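Local coordinates for protein DOA1 (Saccharomyces cerevisiae, PDB 3ODT), which binds ubiquitin through its WD40 beta-propeller domain and probably takes part in regulating the turnover of F-box proteins, at residues 291-295 against 296-300. Numbering follows the deposited sequence.
Sequences IFSQE and KSRWA
E295 and R298 are joined by a backbone hydrogen bond, R298 N to E295 O at 2.9 Å, which closes the short 3-10 turn 296-298 just after strand 289-293. A second backbone bond, W299 N to K296 O, continues the turn. The chain thereby doubles back, and the W299 indole returns to the strand end. W299 NE1 donates to S293 O at 2.9 Å. The bond is bent, 143° at the hydrogen, and NE1 lies above the carbonyl plane. K296 CA sits over the centre of one face of the indole. W299 CD1 also comes within 3.2 Å of E295 O. With an alanine in place of W299, S293 O would probably lose its indole donor and K296 CA the flat surface it rests on.

S293 forms an ST turn. Its chi1 of -173° puts OG beside the carbonyl carbon, where S293 OG accepts from E295 N at 3.0 Å. This OG is also hydrogen-bonded to D279, and R298 NE forms a salt bridge to the same D279. The aliphatic part of E295 crosses the guanidinium at a slant, with E295 CB over one face near its rim and E295 CG 3.6 Å from R298 NH2. The E295 carboxylate is not paired with R298: E295 OE1 is 5.4 Å from R298 NH1.

N-terminal strand 9-14 completes the blade of strand 289-293, the "velcro" ring closure of WD40 propellers. R298 O is hydrogen-bonded to S11 OG, and A300 has a backbone hydrogen bond with L10. Carbonyls and S293 OG thus accept the turn's N-H groups, D279 ties S293 to R298, and E295 offers the arginine carbon contacts rather than a close charge pair.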
loop_
_atom_site.group_PDB
_atom_site.type_symbol
_atom_site.label_atom_id
_atom_site.label_comp_id
_atom_site.label_asym_id
_atom_site.label_seq_id
_atom_site.Cartn_x
_atom_site.Cartn_y
_atom_site.Cartn_z
ATOM N N ILE A 291 5.372 1.655 14.549
ATOM C CA ILE A 291 4.309 0.700 14.804
ATOM C C ILE A 291 3.464 1.279 15.917
ATOM O O ILE A 291 4.012 1.769 16.910
ATOM C CB ILE A 291 4.869 -0.655 15.198
ATOM C CG1 ILE A 291 5.727 -1.199 14.049
ATOM C CG2 ILE A 291 3.763 -1.607 15.529
ATOM C CD1 ILE A 291 6.392 -2.437 14.389
ATOM N N PHE A 292 2.161 1.310 15.699
ATOM C CA PHE A 292 1.189 1.739 16.706
ATOM C C PHE A 292 0.316 0.559 17.123
ATOM O O PHE A 292 0.038 -0.304 16.310
ATOM C CB PHE A 292 0.300 2.852 16.123
ATOM C CG PHE A 292 1.013 4.151 15.966
ATOM C CD1 PHE A 292 1.793 4.389 14.850
ATOM C CD2 PHE A 292 0.920 5.124 16.937
ATOM C CE1 PHE A 292 2.481 5.581 14.715
ATOM C CE2 PHE A 292 1.619 6.315 16.809
ATOM C CZ PHE A 292 2.398 6.538 15.708
ATOM N N SER A 293 -0.132 0.557 18.380
ATOM C CA SER A 293 -0.947 -0.510 18.908
ATOM C C SER A 293 -2.024 0.013 19.837
ATOM O O SER A 293 -1.838 1.021 20.518
ATOM C CB SER A 293 -0.065 -1.503 19.659
ATOM O OG SER A 293 -0.806 -2.643 20.057
ATOM N N GLN A 294 -3.149 -0.692 19.856
ATOM C CA GLN A 294 -4.186 -0.456 20.850
ATOM C C GLN A 294 -3.874 -1.188 22.153
ATOM O O GLN A 294 -4.513 -0.925 23.179
ATOM C CB GLN A 294 -5.536 -0.914 20.309
ATOM C CG GLN A 294 -6.074 -0.020 19.227
ATOM C CD GLN A 294 -7.414 -0.474 18.748
ATOM O OE1 GLN A 294 -7.547 -1.598 18.263
ATOM N NE2 GLN A 294 -8.441 0.381 18.901
ATOM N N GLU A 295 -2.879 -2.068 22.116
ATOM C CA GLU A 295 -2.578 -2.906 23.265
ATOM C C GLU A 295 -1.527 -2.267 24.120
ATOM O O GLU A 295 -0.391 -2.107 23.708
ATOM C CB GLU A 295 -2.099 -4.272 22.831
ATOM C CG GLU A 295 -3.187 -5.119 22.236
ATOM C CD GLU A 295 -4.302 -5.433 23.220
ATOM O OE1 GLU A 295 -4.027 -5.650 24.434
ATOM O OE2 GLU A 295 -5.468 -5.454 22.770
ATOM N N LYS A 296 -1.912 -1.944 25.348
ATOM C CA LYS A 296 -1.029 -1.215 26.234
ATOM C C LYS A 296 0.268 -1.981 26.524
ATOM O O LYS A 296 1.327 -1.368 26.705
ATOM C CB LYS A 296 -1.768 -0.848 27.515
ATOM C CG LYS A 296 -0.946 0.037 28.443
ATOM C CD LYS A 296 -1.794 0.589 29.593
ATOM C CE LYS A 296 -0.949 1.417 30.561
ATOM N NZ LYS A 296 -1.656 2.654 31.020
ATOM N N SER A 297 0.206 -3.312 26.515
ATOM C CA SER A 297 1.388 -4.143 26.749
ATOM C C SER A 297 2.487 -3.878 25.732
ATOM O O SER A 297 3.650 -4.168 25.990
ATOM C CB SER A 297 1.027 -5.629 26.701
ATOM O OG SER A 297 0.471 -5.978 25.443
ATOM N N ARG A 298 2.100 -3.318 24.586
ATOM C CA ARG A 298 3.004 -3.014 23.487
ATOM C C ARG A 298 3.312 -1.516 23.301
ATOM O O ARG A 298 3.984 -1.150 22.363
ATOM C CB ARG A 298 2.412 -3.571 22.175
ATOM C CG ARG A 298 2.324 -5.073 22.154
ATOM C CD ARG A 298 2.391 -5.638 20.754
ATOM N NE ARG A 298 1.127 -5.513 20.039
ATOM C CZ ARG A 298 0.055 -6.264 20.272
ATOM N NH1 ARG A 298 0.040 -7.163 21.246
ATOM N NH2 ARG A 298 -1.027 -6.091 19.552
ATOM N N TRP A 299 2.840 -0.652 24.190
ATOM C CA TRP A 299 3.169 0.766 24.118
ATOM C C TRP A 299 4.617 1.077 24.518
ATOM O O TRP A 299 5.124 0.597 25.521
ATOM C CB TRP A 299 2.219 1.573 25.001
ATOM C CG TRP A 299 0.792 1.576 24.523
ATOM C CD1 TRP A 299 0.305 1.032 23.371
ATOM C CD2 TRP A 299 -0.328 2.137 25.202
ATOM N NE1 TRP A 299 -1.049 1.236 23.284
ATOM C CE2 TRP A 299 -1.466 1.909 24.401
ATOM C CE3 TRP A 299 -0.481 2.830 26.409
ATOM C CZ2 TRP A 299 -2.739 2.339 24.771
ATOM C CZ3 TRP A 299 -1.742 3.266 26.769
ATOM C CH2 TRP A 299 -2.855 3.019 25.953
ATOM N N ALA A 300 5.279 1.905 23.723
ATOM C CA ALA A 300 6.647 2.321 24.022
ATOM C C ALA A 300 6.747 2.959 25.410
ATOM O O ALA A 300 7.758 2.826 26.114
ATOM C CB ALA A 300 7.125 3.294 22.955
#